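Local coordinates for protein CaaX farnesyltransferase alpha subunit Ram2 (Aspergillus fumigatus, PDB 4L9P) that forms the alpha subunit of protein farnesyltransferase, which attaches a farnesyl group to CaaX proteins, and probably also takes part in geranylgeranylation, at residues T89-R94 with N122-H127. The protein carries 1 engineered substitution. Residues are numbered along the deposited sequence; the frame is centred on the assembly and turned at random. Where two conformers were deposited one is given.
Sequences TVWIYR and NYQIWH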
ATOM      1  N   THR A  89      13.647  15.197  -5.453  1.00  8.74           N
ATOM      2  CA  THR A  89      14.445  16.314  -4.892  1.00  8.26           C
ATOM      3  C   THR A  89      14.233  17.622  -5.706  1.00  8.27           C
ATOM      4  O   THR A  89      14.065  18.689  -5.133  1.00  9.69           O
ATOM      5  CB  THR A  89      15.922  15.970  -4.941  1.00  8.84           C
ATOM      6  OG1 THR A  89      16.152  14.783  -4.159  1.00 10.09           O
ATOM      7  CG2 THR A  89      16.800  17.105  -4.364  1.00 10.49           C
ATOM      8  N   VAL A  90      14.200  17.511  -7.031  1.00  8.16           N
ATOM      9  CA  VAL A  90      14.154  18.766  -7.823  1.00  8.45           C
ATOM     10  C   VAL A  90      12.817  19.478  -7.627  1.00  8.23           C
ATOM     11  O   VAL A  90      12.751  20.709  -7.642  1.00  8.91           O
ATOM     12  CB  VAL A  90      14.437  18.482  -9.300  1.00 11.24           C
ATOM     13  CG1 VAL A  90      13.280  17.856 -10.014  1.00 12.57           C
ATOM     14  CG2 VAL A  90      14.767  19.813 -10.034  1.00 12.90           C
ATOM     15  N   TRP A  91      11.716  18.738  -7.382  1.00  8.16           N
ATOM     16  CA  TRP A  91      10.435  19.416  -7.135  1.00  8.67           C
ATOM     17  C   TRP A  91      10.455  20.173  -5.808  1.00  9.48           C
ATOM     18  O   TRP A  91       9.916  21.285  -5.704  1.00  9.81           O
ATOM     19  CB  TRP A  91       9.315  18.347  -7.039  1.00  7.32           C
ATOM     20  CG  TRP A  91       8.889  17.792  -8.326  1.00  7.13           C
ATOM     21  CD1 TRP A  91       9.291  16.590  -8.937  1.00  6.75           C
ATOM     22  CD2 TRP A  91       7.981  18.404  -9.225  1.00  7.68           C
ATOM     23  NE1 TRP A  91       8.650  16.448 -10.159  1.00  7.38           N
ATOM     24  CE2 TRP A  91       7.845  17.549 -10.352  1.00  8.06           C
ATOM     25  CE3 TRP A  91       7.285  19.615  -9.211  1.00  9.09           C
ATOM     26  CZ2 TRP A  91       6.979  17.842 -11.393  1.00  9.27           C
ATOM     27  CZ3 TRP A  91       6.424  19.899 -10.272  1.00 10.98           C
ATOM     28  CH2 TRP A  91       6.266  19.022 -11.339  1.00 10.77           C
ATOM     29  N   ILE A  92      11.021  19.557  -4.776  1.00 10.10           N
ATOM     30  CA  ILE A  92      11.070  20.255  -3.503  1.00 11.10           C
ATOM     31  C   ILE A  92      11.942  21.516  -3.592  1.00  9.70           C
ATOM     32  O   ILE A  92      11.560  22.581  -3.066  1.00 10.10           O
ATOM     33  CB  ILE A  92      11.619  19.312  -2.414  1.00 13.50           C
ATOM     34  CG1 ILE A  92      10.581  18.182  -2.227  1.00 16.30           C
ATOM     35  CG2 ILE A  92      11.916  20.053  -1.089  1.00 13.93           C
ATOM     36  CD1 ILE A  92      11.141  17.032  -1.648  1.00 19.42           C
ATOM     37  N   TYR A  93      13.076  21.426  -4.299  1.00  9.29           N
ATOM     38  CA  TYR A  93      13.925  22.599  -4.478  1.00  9.69           C
ATOM     39  C   TYR A  93      13.181  23.662  -5.332  1.00  8.94           C
ATOM     40  O   TYR A  93      13.227  24.851  -5.016  1.00  9.64           O
ATOM     41  CB  TYR A  93      15.216  22.139  -5.135  1.00 10.95           C
ATOM     42  CG  TYR A  93      16.197  23.236  -5.407  1.00 14.56           C
ATOM     43  CD1 TYR A  93      16.594  24.079  -4.436  1.00 17.44           C
ATOM     44  CD2 TYR A  93      16.722  23.385  -6.701  1.00 16.20           C
ATOM     45  CE1 TYR A  93      17.558  25.141  -4.731  1.00 17.44           C
ATOM     46  CE2 TYR A  93      17.636  24.358  -7.015  1.00 18.18           C
ATOM     47  CZ  TYR A  93      18.060  25.239  -6.029  1.00 18.06           C
ATOM     48  OH  TYR A  93      18.980  26.214  -6.415  1.00 19.54           O
ATOM     49  N   ARG A  94      12.464  23.252  -6.373  1.00  9.24           N
ATOM     50  CA  ARG A  94      11.664  24.189  -7.161  1.00  8.80           C
ATOM     51  C   ARG A  94      10.699  24.962  -6.283  1.00  9.55           C
ATOM     52  O   ARG A  94      10.597  26.175  -6.419  1.00  9.56           O
ATOM     53  CB  ARG A  94      10.918  23.441  -8.302  1.00  8.56           C
ATOM     54  CG  ARG A  94      10.059  24.349  -9.138  1.00  8.48           C
ATOM     55  CD  ARG A  94       9.411  23.586 -10.319  1.00  8.79           C
ATOM     56  NE  ARG A  94       8.655  24.518 -11.160  1.00  8.39           N
ATOM     57  CZ  ARG A  94       9.158  25.114 -12.230  1.00  8.96           C
ATOM     58  NH1 ARG A  94      10.426  24.900 -12.559  1.00  9.80           N
ATOM     59  NH2 ARG A  94       8.383  25.944 -12.939  1.00  9.41           N
ATOM     60  N   ASN A 122       2.022   9.882 -10.329  0.71 11.80           N
ATOM     61  CA  ASN A 122       3.212  10.597  -9.903  0.71  9.74           C
ATOM     62  C   ASN A 122       2.906  11.309  -8.601  0.71  9.22           C
ATOM     63  O   ASN A 122       1.988  12.115  -8.505  0.71 11.00           O
ATOM     64  CB  ASN A 122       3.629  11.503 -11.071  0.71  9.16           C
ATOM     65  CG  ASN A 122       4.875  12.329 -10.788  0.71 10.13           C
ATOM     66  OD1 ASN A 122       4.897  13.076  -9.805  0.71  8.82           O
ATOM     67  ND2 ASN A 122       5.835  12.371 -11.799  0.71 12.34           N
ATOM     68  N   TYR A 123       3.640  10.955  -7.563  0.71  8.58           N
ATOM     69  CA  TYR A 123       3.457  11.619  -6.265  0.71  8.65           C
ATOM     70  C   TYR A 123       3.842  13.096  -6.249  0.71  8.17           C
ATOM     71  O   TYR A 123       3.172  13.906  -5.574  0.71  8.62           O
ATOM     72  CB  TYR A 123       4.300  10.923  -5.213  0.71  7.20           C
ATOM     73  CG  TYR A 123       3.675   9.668  -4.626  0.71  8.01           C
ATOM     74  CD1 TYR A 123       3.936   8.427  -5.194  0.71  7.61           C
ATOM     75  CD2 TYR A 123       2.807   9.748  -3.512  0.71  7.40           C
ATOM     76  CE1 TYR A 123       3.433   7.248  -4.604  0.71  7.64           C
ATOM     77  CE2 TYR A 123       2.286   8.536  -2.987  0.71  7.45           C
ATOM     78  CZ  TYR A 123       2.613   7.331  -3.566  0.71  7.74           C
ATOM     79  OH  TYR A 123       2.115   6.131  -3.034  0.71  9.62           O
ATOM     80  N   GLN A 124       4.870  13.465  -7.021  0.71  5.98           N
ATOM     81  CA  GLN A 124       5.494  14.763  -6.871  0.71  5.93           C
ATOM     82  C   GLN A 124       4.579  15.811  -7.458  0.71  5.85           C
ATOM     83  O   GLN A 124       4.393  16.860  -6.840  0.71  5.48           O
ATOM     84  CB  GLN A 124       6.811  14.767  -7.660  0.71  5.89           C
ATOM     85  CG  GLN A 124       7.965  13.999  -6.953  0.71  6.59           C
ATOM     86  CD  GLN A 124       7.733  12.523  -6.945  0.71  7.61           C
ATOM     87  OE1 GLN A 124       7.502  11.918  -7.995  0.71  8.63           O
ATOM     88  NE2 GLN A 124       7.800  11.925  -5.753  0.71  8.33           N
ATOM     89  N   ILE A 125       3.993  15.541  -8.635  1.00  5.75           N
ATOM     90  CA  ILE A 125       3.247  16.623  -9.285  1.00  5.56           C
ATOM     91  C   ILE A 125       2.038  17.042  -8.426  1.00  4.66           C
ATOM     92  O   ILE A 125       1.657  18.217  -8.328  1.00  6.19           O
ATOM     93  CB  ILE A 125       2.724  16.068 -10.662  1.00  8.08           C
ATOM     94  CG1 ILE A 125       3.889  16.065 -11.651  1.00 10.07           C
ATOM     95  CG2 ILE A 125       1.492  16.809 -11.212  1.00 10.07           C
ATOM     96  CD1 ILE A 125       3.539  15.163 -12.904  1.00 10.94           C
ATOM     97  N   TRP A 126       1.422  16.073  -7.766  1.00  4.45           N
ATOM     98  CA  TRP A 126       0.227  16.323  -6.974  1.00  5.59           C
ATOM     99  C   TRP A 126       0.546  16.792  -5.572  1.00  4.38           C
ATOM    100  O   TRP A 126      -0.202  17.602  -5.014  1.00  5.78           O
ATOM    101  CB  TRP A 126      -0.737  15.107  -7.029  1.00  5.17           C
ATOM    102  CG  TRP A 126      -1.227  15.026  -8.453  1.00  6.42           C
ATOM    103  CD1 TRP A 126      -0.720  14.277  -9.501  1.00  8.74           C
ATOM    104  CD2 TRP A 126      -2.248  15.845  -9.015  1.00  5.65           C
ATOM    105  NE1 TRP A 126      -1.327  14.644 -10.684  1.00  8.23           N
ATOM    106  CE2 TRP A 126      -2.283  15.600 -10.403  1.00  7.26           C
ATOM    107  CE3 TRP A 126      -3.126  16.794  -8.469  1.00  5.69           C
ATOM    108  CZ2 TRP A 126      -3.180  16.269 -11.255  1.00  6.66           C
ATOM    109  CZ3 TRP A 126      -3.999  17.445  -9.295  1.00  6.28           C
ATOM    110  CH2 TRP A 126      -4.037  17.177 -10.695  1.00  6.64           C
ATOM    111  N   HIS A 127       1.677  16.354  -5.017  1.00  3.97           N
ATOM    112  CA  HIS A 127       2.183  16.965  -3.791  1.00  5.12           C
ATOM    113  C   HIS A 127       2.560  18.447  -4.049  1.00  4.94           C
ATOM    114  O   HIS A 127       2.189  19.337  -3.275  1.00  5.37           O
ATOM    115  CB  HIS A 127       3.360  16.212  -3.175  1.00  6.12           C
ATOM    116  CG  HIS A 127       3.834  16.880  -1.935  1.00  7.43           C
ATOM    117  ND1 HIS A 127       3.043  16.979  -0.814  1.00  7.97           N
ATOM    118  CD2 HIS A 127       4.983  17.548  -1.657  1.00  9.06           C
ATOM    119  CE1 HIS A 127       3.686  17.678   0.115  1.00  8.82           C
ATOM    120  NE2 HIS A 127       4.870  18.025  -0.368  1.00 10.80           N
TER
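With CG anti to its own carbonyl carbon (chi1 -76°), Trp91 sends its indole out to helix 123-133, whose backbone brings Gln124 CB over one face of the five-membered ring. This CH-pi contact puts Gln124 CB 3.6 Å from the centroid of the Trp91 pyrrole ring, 22° off its normal. Displacement toward the rim leaves Gln124 CB 3.3 Å from Trp91 CD1. The like first torsion of Gln124 sets its CG 3.5 Å from Trp91 CD1. In one of two conformers, a bend at chi2 (70°) then turns the Gln124 amide off the indole, and its NE2 donates to the backbone of the bound peptide. The same indole thus flanks the stem of a side chain whose head meets the substrate. Ile125 CG1 approaches from the same side, just outside the six-membered rim, 3.6 Å from Trp91 CZ2. Pro85 O accepts from Trp91 NE1, which helps fix the ring's rotation. Asn122 caps the helix carrying both partners: its OD1 takes Ile125 N at 2.9 Å and, more weakly, Gln124 N. Helices 88-100 and 123-133 come from successive prenyltransferase alpha repeats, while Ile81 of helix 71-83 and Leu112 of helix 105-118 also pack against Trp91.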